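Side-chain contacts in putative 4-hydroxybenzoyl-CoA thioesterase (Geobacillus stearothermophilus, PDB 2OIW), which probably hydrolyses the thioester bond of acyl-coenzyme A substrates, as hot-dog-fold thioesterases of the 4-hydroxybenzoyl-CoA thioesterase type do: residues A[7-12]-A[31-36]; A[39-44]-A[124-129]; A[76-81]-A[86-91]. All blocks are in the same frame, centred on the assembly; numbering follows the deposited sequence.

Contact 1: A[7-12]-A[31-36]; sequences TVITPR and FEAGRH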
loop_
_atom_site.group_PDB
_atom_site.type_symbol
_atom_site.label_atom_id
_atom_site.label_comp_id
_atom_site.label_asym_id
_atom_site.label_seq_id
_atom_site.Cartn_x
_atom_site.Cartn_y
_atom_site.Cartn_z
ATOM N N THR A 7 -14.426 -5.933 13.150
ATOM C CA THR A 7 -14.264 -5.785 11.714
ATOM C C THR A 7 -13.468 -6.997 11.253
ATOM O O THR A 7 -12.286 -7.122 11.578
ATOM C CB THR A 7 -13.496 -4.453 11.368
ATOM O OG1 THR A 7 -14.145 -3.341 11.997
ATOM C CG2 THR A 7 -13.456 -4.185 9.865
ATOM N N VAL A 8 -14.116 -7.890 10.522
ATOM C CA VAL A 8 -13.451 -9.051 9.893
ATOM C C VAL A 8 -12.837 -8.631 8.552
ATOM O O VAL A 8 -13.502 -7.986 7.727
ATOM C CB VAL A 8 -14.429 -10.275 9.669
ATOM C CG1 VAL A 8 -13.662 -11.496 9.163
ATOM C CG2 VAL A 8 -15.172 -10.640 10.964
ATOM N N ILE A 9 -11.578 -9.024 8.338
ATOM C CA ILE A 9 -10.844 -8.711 7.122
ATOM C C ILE A 9 -10.204 -9.968 6.557
ATOM O O ILE A 9 -9.657 -10.785 7.315
ATOM C CB ILE A 9 -9.737 -7.704 7.446
ATOM C CG1 ILE A 9 -10.369 -6.337 7.723
ATOM C CG2 ILE A 9 -8.712 -7.644 6.326
ATOM C CD1 ILE A 9 -9.438 -5.272 8.255
ATOM N N THR A 10 -10.234 -10.095 5.233
ATOM C CA THR A 10 -9.519 -11.142 4.507
ATOM C C THR A 10 -8.168 -10.611 4.047
ATOM O O THR A 10 -8.133 -9.716 3.217
ATOM C CB THR A 10 -10.351 -11.574 3.298
ATOM O OG1 THR A 10 -11.594 -12.099 3.770
ATOM C CG2 THR A 10 -9.679 -12.663 2.515
ATOM N N PRO A 11 -7.054 -11.148 4.602
ATOM C CA PRO A 11 -5.725 -10.733 4.160
ATOM C C PRO A 11 -5.485 -11.023 2.677
ATOM O O PRO A 11 -6.084 -11.943 2.104
ATOM C CB PRO A 11 -4.773 -11.536 5.058
ATOM C CG PRO A 11 -5.628 -11.863 6.269
ATOM C CD PRO A 11 -6.984 -12.086 5.747
ATOM N N ARG A 12 -4.616 -10.222 2.080
ATOM C CA ARG A 12 -4.349 -10.231 0.630
ATOM C C ARG A 12 -2.893 -10.614 0.449
ATOM O O ARG A 12 -2.054 -10.352 1.341
ATOM C CB ARG A 12 -4.592 -8.822 0.045
ATOM C CG ARG A 12 -6.027 -8.350 0.166
ATOM C CD ARG A 12 -6.187 -6.830 0.025
ATOM N NE ARG A 12 -7.576 -6.468 0.301
ATOM C CZ ARG A 12 -8.044 -5.226 0.400
ATOM N NH1 ARG A 12 -7.240 -4.169 0.236
ATOM N NH2 ARG A 12 -9.320 -5.049 0.689
ATOM N N PHE A 31 -5.865 -1.580 11.321
ATOM C CA PHE A 31 -6.326 -0.741 12.447
ATOM C C PHE A 31 -7.123 0.455 11.954
ATOM O O PHE A 31 -8.173 0.758 12.503
ATOM C CB PHE A 31 -5.147 -0.241 13.310
ATOM C CG PHE A 31 -4.660 -1.247 14.324
ATOM C CD1 PHE A 31 -5.552 -2.097 14.987
ATOM C CD2 PHE A 31 -3.314 -1.307 14.641
ATOM C CE1 PHE A 31 -5.090 -3.001 15.944
ATOM C CE2 PHE A 31 -2.837 -2.190 15.581
ATOM C CZ PHE A 31 -3.709 -3.049 16.234
ATOM N N GLU A 32 -6.645 1.132 10.916
ATOM C CA GLU A 32 -7.436 2.249 10.364
ATOM C C GLU A 32 -8.770 1.767 9.774
ATOM O O GLU A 32 -9.787 2.454 9.865
ATOM C CB GLU A 32 -6.631 3.037 9.314
ATOM C CG GLU A 32 -7.367 4.334 8.836
ATOM C CD GLU A 32 -6.666 4.973 7.643
ATOM O OE1 GLU A 32 -6.568 4.285 6.610
ATOM O OE2 GLU A 32 -6.162 6.122 7.762
ATOM N N ALA A 33 -8.759 0.591 9.144
ATOM C CA ALA A 33 -9.999 -0.021 8.658
ATOM C C ALA A 33 -10.999 -0.260 9.837
ATOM O O ALA A 33 -12.183 0.001 9.717
ATOM C CB ALA A 33 -9.670 -1.350 7.901
ATOM N N GLY A 34 -10.506 -0.745 10.973
ATOM C CA GLY A 34 -11.324 -0.926 12.194
ATOM C C GLY A 34 -11.901 0.340 12.828
ATOM O O GLY A 34 -12.862 0.269 13.598
ATOM N N ARG A 35 -11.316 1.492 12.518
ATOM C CA ARG A 35 -11.822 2.818 12.982
ATOM C C ARG A 35 -13.017 3.383 12.165
ATOM O O ARG A 35 -13.595 4.437 12.505
ATOM C CB ARG A 35 -10.659 3.813 12.999
ATOM C CG ARG A 35 -9.523 3.404 13.945
ATOM C CD ARG A 35 -8.316 4.313 13.782
ATOM N NE ARG A 35 -7.137 3.680 14.365
ATOM C CZ ARG A 35 -5.925 3.745 13.841
ATOM N NH1 ARG A 35 -5.724 4.406 12.702
ATOM N NH2 ARG A 35 -4.923 3.116 14.444
ATOM N N HIS A 36 -13.405 2.667 11.106
ATOM C CA HIS A 36 -14.489 3.082 10.199
ATOM C C HIS A 36 -15.753 3.633 10.888
ATOM O O HIS A 36 -16.213 4.737 10.574
ATOM C CB HIS A 36 -14.886 1.886 9.316
ATOM C CG HIS A 36 -15.799 2.243 8.187
ATOM N ND1 HIS A 36 -15.350 2.859 7.034
ATOM C CD2 HIS A 36 -17.133 2.074 8.032
ATOM C CE1 HIS A 36 -16.373 3.040 6.215
ATOM N NE2 HIS A 36 -17.468 2.587 6.803
#
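I9 and A33 make the apolar part of this small interface, in which strand 5-9, paired with strand 72-81, meets the C-terminal end of helix 27-34. The far methyl of the isoleucine, CD1, lies 3.9 Å from A33 CB. Its chain is stretched at chi2 (172°), which carries CD1 away from the strand and out to the methyl on the helix. Neighbouring apolar groups extend the patch: I9 also packs on W30 of the same helix and on V72 and V74 of the adjoining strand, while R12 of the second subunit touches both I9 and A33.

The second group of contacts is van der Waals packing around T7, which stands over the helix backbone. T7 OG1 lies against the bare CA of G34, 3.7 Å from it, and T7 CA lies 5.7 Å from G34 CA. The methyl, T7 CG2, looks toward A33 O from 4.4 Å. That carbonyl oxygen is already engaged within the helix end, accepting from H36 N at 3.2 Å.

Polar groups find partners elsewhere. The backbones of T7 and I9 pair with V74 and V72 of strand 72-81, which fixes the strand as part of the sheet. On the helix, the side-chain oxygen E32 OE2 takes hydrogen bonds from the side-chain amides of N23 and N24 of the third subunit.

The two segments bury just 122 Å² between them and meet through van der Waals contacts, so the positions of strand and helix probably depend more on their separate bonds to the sheet and to other subunits.

Contact 2: A[39-44]-A[124-129]; sequences FKLFTP and RVKLRE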
loop_
_atom_site.group_PDB
_atom_site.type_symbol
_atom_site.label_atom_id
_atom_site.label_comp_id
_atom_site.label_asym_id
_atom_site.label_seq_id
_atom_site.Cartn_x
_atom_site.Cartn_y
_atom_site.Cartn_z
ATOM N N PHE A 39 -14.982 6.984 12.533
ATOM C CA PHE A 39 -14.988 8.036 11.502
ATOM C C PHE A 39 -16.435 8.402 11.125
ATOM O O PHE A 39 -16.765 9.584 10.949
ATOM C CB PHE A 39 -14.198 7.600 10.251
ATOM C CG PHE A 39 -12.733 7.346 10.509
ATOM C CD1 PHE A 39 -12.083 7.889 11.623
ATOM C CD2 PHE A 39 -11.988 6.579 9.627
ATOM C CE1 PHE A 39 -10.732 7.656 11.840
ATOM C CE2 PHE A 39 -10.634 6.340 9.846
ATOM C CZ PHE A 39 -10.017 6.869 10.959
ATOM N N LYS A 40 -17.296 7.391 11.042
ATOM C CA LYS A 40 -18.662 7.608 10.592
ATOM C C LYS A 40 -19.461 8.453 11.598
ATOM O O LYS A 40 -20.379 9.173 11.201
ATOM C CB LYS A 40 -19.355 6.275 10.287
ATOM C CG LYS A 40 -20.497 6.391 9.308
ATOM C CD LYS A 40 -21.248 5.068 9.148
ATOM C CE LYS A 40 -22.392 5.192 8.147
ATOM N NZ LYS A 40 -23.314 6.375 8.439
ATOM N N LEU A 41 -19.094 8.402 12.882
ATOM C CA LEU A 41 -19.779 9.221 13.898
ATOM C C LEU A 41 -19.501 10.730 13.758
ATOM O O LEU A 41 -20.391 11.571 13.999
ATOM C CB LEU A 41 -19.443 8.743 15.301
ATOM C CG LEU A 41 -19.969 7.346 15.656
ATOM C CD1 LEU A 41 -19.340 6.870 16.943
ATOM C CD2 LEU A 41 -21.504 7.316 15.778
ATOM N N PHE A 42 -18.279 11.044 13.336
ATOM C CA PHE A 42 -17.809 12.409 13.064
ATOM C C PHE A 42 -18.175 12.952 11.688
ATOM O O PHE A 42 -18.363 14.156 11.538
ATOM C CB PHE A 42 -16.291 12.482 13.253
ATOM C CG PHE A 42 -15.890 12.375 14.676
ATOM C CD1 PHE A 42 -15.872 13.503 15.493
ATOM C CD2 PHE A 42 -15.611 11.134 15.243
ATOM C CE1 PHE A 42 -15.530 13.393 16.840
ATOM C CE2 PHE A 42 -15.270 11.028 16.578
ATOM C CZ PHE A 42 -15.239 12.164 17.375
ATOM N N THR A 43 -18.243 12.066 10.693
ATOM C CA THR A 43 -18.608 12.424 9.335
ATOM C C THR A 43 -19.548 11.337 8.830
ATOM O O THR A 43 -19.097 10.377 8.170
ATOM C CB THR A 43 -17.350 12.504 8.447
ATOM O OG1 THR A 43 -16.364 13.318 9.100
ATOM C CG2 THR A 43 -17.677 13.095 7.094
ATOM N N PRO A 44 -20.847 11.451 9.163
ATOM C CA PRO A 44 -21.891 10.512 8.737
ATOM C C PRO A 44 -21.925 10.084 7.268
ATOM O O PRO A 44 -22.094 8.910 7.010
ATOM C CB PRO A 44 -23.171 11.244 9.124
ATOM C CG PRO A 44 -22.747 11.931 10.407
ATOM C CD PRO A 44 -21.403 12.474 10.077
ATOM N N ARG A 124 -20.317 12.140 22.008
ATOM C CA ARG A 124 -19.781 11.631 23.285
ATOM C C ARG A 124 -20.638 10.495 23.819
ATOM O O ARG A 124 -20.132 9.452 24.222
ATOM C CB ARG A 124 -19.724 12.743 24.331
ATOM C CG ARG A 124 -18.628 13.749 24.114
ATOM C CD ARG A 124 -18.547 14.774 25.257
ATOM N NE ARG A 124 -17.683 15.866 24.831
ATOM C CZ ARG A 124 -16.354 15.842 24.891
ATOM N NH1 ARG A 124 -15.707 14.788 25.415
ATOM N NH2 ARG A 124 -15.670 16.882 24.432
ATOM N N VAL A 125 -21.950 10.725 23.822
ATOM C CA VAL A 125 -22.918 9.702 24.207
ATOM C C VAL A 125 -22.721 8.421 23.396
ATOM O O VAL A 125 -22.653 7.320 23.965
ATOM C CB VAL A 125 -24.357 10.193 24.019
ATOM C CG1 VAL A 125 -25.340 9.207 24.663
ATOM C CG2 VAL A 125 -24.517 11.585 24.599
ATOM N N LYS A 126 -22.630 8.571 22.076
ATOM C CA LYS A 126 -22.405 7.427 21.173
ATOM C C LYS A 126 -21.088 6.687 21.458
ATOM O O LYS A 126 -21.048 5.446 21.507
ATOM C CB LYS A 126 -22.458 7.890 19.710
ATOM C CG LYS A 126 -23.778 8.582 19.364
ATOM C CD LYS A 126 -24.024 8.671 17.880
ATOM C CE LYS A 126 -25.520 8.571 17.619
ATOM N NZ LYS A 126 -26.096 7.279 18.151
ATOM N N LEU A 127 -20.028 7.463 21.674
ATOM C CA LEU A 127 -18.706 6.926 21.992
ATOM C C LEU A 127 -18.653 6.197 23.336
ATOM O O LEU A 127 -17.995 5.167 23.446
ATOM C CB LEU A 127 -17.669 8.050 21.965
ATOM C CG LEU A 127 -17.361 8.739 20.633
ATOM C CD1 LEU A 127 -16.603 10.052 20.860
ATOM C CD2 LEU A 127 -16.594 7.806 19.698
ATOM N N ARG A 128 -19.357 6.731 24.346
ATOM C CA ARG A 128 -19.370 6.151 25.704
ATOM C C ARG A 128 -19.841 4.692 25.696
ATOM O O ARG A 128 -19.505 3.904 26.584
ATOM C CB ARG A 128 -20.280 6.951 26.657
ATOM C CG ARG A 128 -19.689 8.210 27.306
ATOM C CD ARG A 128 -20.816 9.072 27.937
ATOM N NE ARG A 128 -20.444 10.492 27.963
ATOM C CZ ARG A 128 -21.289 11.516 28.043
ATOM N NH1 ARG A 128 -22.604 11.317 28.112
ATOM N NH2 ARG A 128 -20.809 12.754 28.055
ATOM N N GLU A 129 -20.635 4.341 24.694
ATOM C CA GLU A 129 -21.170 2.998 24.617
ATOM C C GLU A 129 -20.278 2.092 23.776
ATOM O O GLU A 129 -20.672 0.980 23.440
ATOM C CB GLU A 129 -22.633 3.013 24.128
ATOM C CG GLU A 129 -23.713 2.652 25.203
ATOM C CD GLU A 129 -23.546 3.353 26.558
ATOM O OE1 GLU A 129 -23.461 4.610 26.605
ATOM O OE2 GLU A 129 -23.521 2.641 27.595
#
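L41 reaches from helix 36-42 to two residues of helix 121-128 at once, one with each branch of its isopropyl group. Its CD2 rests on the aliphatic chain of K126, 3.6 Å from K126 CD and 4.1 Å from K126 CB, with the two side chains at a slant to each other. Bends in K126 at chi3 (147°) and chi4 (-59°) lead its ammonium end off from the leucine. The other branch, L41 CD1, meets L127 CD2 at 4.0 Å, the two leucines running antiparallel alongside each other.

F42, next in the chain, adds a looser touch on the buried side: its CZ is 4.3 Å from L127 CD1. The ring also packs on M53, L86 and I119, and L127 shares the last two of these. At T43 the chain leaves helical geometry, although T43 N still donates to F39 O. P44 O then takes a bond from K40 NZ, in the carbonyl plane on a lone pair, tying the turn back to the helix.

Helices 27-34 and 36-42 lie against the curved sheet as the central helix of a hot-dog fold does; helix 121-128 packs beside 36-42 and, through L127, on I78 and I81 of the hairpin.

Contact 3: A[76-81]-A[86-91]; sequences TGIERI and LTIYEE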
loop_
_atom_site.group_PDB
_atom_site.type_symbol
_atom_site.label_atom_id
_atom_site.label_comp_id
_atom_site.label_asym_id
_atom_site.label_seq_id
_atom_site.Cartn_x
_atom_site.Cartn_y
_atom_site.Cartn_z
ATOM N N THR A 76 -11.905 -2.751 17.999
ATOM C CA THR A 76 -11.579 -1.343 18.121
ATOM C C THR A 76 -12.507 -0.737 19.154
ATOM O O THR A 76 -13.722 -0.836 19.034
ATOM C CB THR A 76 -11.712 -0.624 16.761
ATOM O OG1 THR A 76 -10.939 -1.331 15.763
ATOM C CG2 THR A 76 -11.201 0.823 16.886
ATOM N N GLY A 77 -11.917 -0.148 20.188
ATOM C CA GLY A 77 -12.696 0.431 21.272
ATOM C C GLY A 77 -12.131 1.781 21.638
ATOM O O GLY A 77 -11.061 2.176 21.147
ATOM N N ILE A 78 -12.837 2.468 22.531
ATOM C CA ILE A 78 -12.423 3.769 23.020
ATOM C C ILE A 78 -11.796 3.619 24.403
ATOM O O ILE A 78 -12.467 3.196 25.338
ATOM C CB ILE A 78 -13.640 4.740 23.078
ATOM C CG1 ILE A 78 -14.302 4.888 21.686
ATOM C CG2 ILE A 78 -13.243 6.112 23.703
ATOM C CD1 ILE A 78 -13.375 5.521 20.645
ATOM N N GLU A 79 -10.511 3.948 24.539
ATOM C CA GLU A 79 -9.882 3.899 25.869
ATOM C C GLU A 79 -10.053 5.206 26.668
ATOM O O GLU A 79 -10.144 5.184 27.896
ATOM C CB GLU A 79 -8.400 3.552 25.778
ATOM C CG GLU A 79 -7.784 3.297 27.146
ATOM C CD GLU A 79 -6.277 3.079 27.122
ATOM O OE1 GLU A 79 -5.571 3.782 26.363
ATOM O OE2 GLU A 79 -5.796 2.218 27.908
ATOM N N ARG A 80 -10.070 6.341 25.979
ATOM C CA ARG A 80 -10.327 7.615 26.634
ATOM C C ARG A 80 -11.056 8.536 25.673
ATOM O O ARG A 80 -10.696 8.645 24.513
ATOM C CB ARG A 80 -9.010 8.244 27.104
ATOM C CG ARG A 80 -9.172 9.443 28.024
ATOM C CD ARG A 80 -7.842 10.156 28.097
ATOM N NE ARG A 80 -7.694 10.862 29.361
ATOM C CZ ARG A 80 -8.066 12.122 29.552
ATOM N NH1 ARG A 80 -8.600 12.810 28.551
ATOM N NH2 ARG A 80 -7.896 12.688 30.734
ATOM N N ILE A 81 -12.108 9.186 26.162
ATOM C CA ILE A 81 -12.736 10.289 25.427
ATOM C C ILE A 81 -12.215 11.576 26.043
ATOM O O ILE A 81 -12.517 11.871 27.187
ATOM C CB ILE A 81 -14.288 10.252 25.511
ATOM C CG1 ILE A 81 -14.812 8.858 25.118
ATOM C CG2 ILE A 81 -14.894 11.344 24.607
ATOM C CD1 ILE A 81 -16.307 8.571 25.420
ATOM N N LEU A 86 -9.580 11.656 21.174
ATOM C CA LEU A 86 -9.971 10.387 21.733
ATOM C C LEU A 86 -8.830 9.422 21.541
ATOM O O LEU A 86 -8.050 9.548 20.608
ATOM C CB LEU A 86 -11.313 9.896 21.137
ATOM C CG LEU A 86 -11.446 9.131 19.824
ATOM C CD1 LEU A 86 -12.910 9.183 19.339
ATOM C CD2 LEU A 86 -10.554 9.689 18.756
ATOM N N THR A 87 -8.686 8.513 22.487
ATOM C CA THR A 87 -7.601 7.546 22.477
ATOM C C THR A 87 -8.289 6.212 22.273
ATOM O O THR A 87 -9.142 5.784 23.096
ATOM C CB THR A 87 -6.830 7.577 23.787
ATOM O OG1 THR A 87 -6.353 8.915 24.009
ATOM C CG2 THR A 87 -5.672 6.598 23.761
ATOM N N ILE A 88 -7.910 5.575 21.170
ATOM C CA ILE A 88 -8.451 4.309 20.769
ATOM C C ILE A 88 -7.555 3.170 21.256
ATOM O O ILE A 88 -6.326 3.249 21.154
ATOM C CB ILE A 88 -8.521 4.284 19.241
ATOM C CG1 ILE A 88 -9.574 5.283 18.718
ATOM C CG2 ILE A 88 -8.713 2.882 18.717
ATOM C CD1 ILE A 88 -9.422 5.554 17.234
ATOM N N TYR A 89 -8.172 2.116 21.782
ATOM C CA TYR A 89 -7.468 0.876 22.021
ATOM C C TYR A 89 -7.935 -0.143 20.970
ATOM O O TYR A 89 -9.122 -0.212 20.673
ATOM C CB TYR A 89 -7.676 0.349 23.456
ATOM C CG TYR A 89 -6.929 -0.938 23.669
ATOM C CD1 TYR A 89 -5.547 -0.942 23.791
ATOM C CD2 TYR A 89 -7.600 -2.159 23.678
ATOM C CE1 TYR A 89 -4.845 -2.133 23.948
ATOM C CE2 TYR A 89 -6.925 -3.330 23.826
ATOM C CZ TYR A 89 -5.551 -3.321 23.964
ATOM O OH TYR A 89 -4.883 -4.510 24.109
ATOM N N GLU A 90 -7.019 -0.924 20.413
ATOM C CA GLU A 90 -7.366 -1.815 19.296
ATOM C C GLU A 90 -6.503 -3.068 19.286
ATOM O O GLU A 90 -5.333 -3.045 19.735
ATOM C CB GLU A 90 -7.280 -1.053 17.948
ATOM C CG GLU A 90 -5.997 -0.205 17.827
ATOM C CD GLU A 90 -6.141 1.075 17.006
ATOM O OE1 GLU A 90 -7.171 1.257 16.291
ATOM O OE2 GLU A 90 -5.186 1.906 17.073
ATOM N N GLU A 91 -7.071 -4.163 18.782
ATOM C CA GLU A 91 -6.355 -5.433 18.726
ATOM C C GLU A 91 -6.668 -6.133 17.412
ATOM O O GLU A 91 -7.758 -5.981 16.877
ATOM C CB GLU A 91 -6.785 -6.350 19.881
ATOM C CG GLU A 91 -6.300 -5.943 21.232
ATOM C CD GLU A 91 -6.669 -6.934 22.310
ATOM O OE1 GLU A 91 -7.391 -7.919 22.002
ATOM O OE2 GLU A 91 -6.257 -6.711 23.476
HETATM O O HOH W 1 -8.737 -0.340 15.037
#
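G77 and Y89 form one of the two hydrogen-bonded pairs of an antiparallel hairpin, part of the curled hot-dog sheet, whose register is broken by a classic beta bulge. G77 N donates to Y89 O at 2.8 Å, nearly along the C=O axis; the return bond, Y89 N to G77 O, is more bent and comes in from above the carbonyl plane. Beyond I78, both E79 and R80 face T87, and T87 O takes two in-plane bonds, from E79 N at 2.7 Å and R80 N at 3.1 Å.

The tight side carries T76, I78, L86 and I88, all packed on I38 of helix 36-42. T76 CG2 lies 3.7 Å from I88 CG2, and I78 CD1 is 3.9 Å from L86 CD1. L86 reaches it with CG set between its backbone N and carbonyl carbon (chi1 84°). E90, on the same face, is a buried carboxylate satisfied by a salt bridge to R35 and a hydrogen bond from S104; a water links its OE1 to T76 OG1.

The reverse face is looser toward the bulge. E79 runs alongside T87, its OE1 beside T87 CG2, but the carboxylate's main partner is R103. R80 touches T87 through CB before its extended chain leads its guanidinium away, and R80 is exposed as a whole. Y89, further along this face, is buried, its ring meeting W132 of the C-terminal tail edge-to-face. At the rim of that ring, Y89 OH donates to E91 OE2 at 2.7 Å, in the plane of the ring and on the anti lone pair of the acceptor.

From the N terminus, contact 1 comes first, closing an 18-residue loop between strand 5-9 and helix 27-34. Contact 2 opens only afterwards, on helix 36-42, and spans 79 residues to the C-terminal helix; the hairpin of contact 3, with four residues between its segments, is nested inside that long loop. None of the three cross. Contacts 1 and 3 reach the same sheet and touch where F31 CD1 packs on E90 CG. Contacts 2 and 3 meet where R124 and R128 of the C-terminal helix pack on I81. E32 against F39 connects the two consecutive helices, bringing contact 1 next to contact 2.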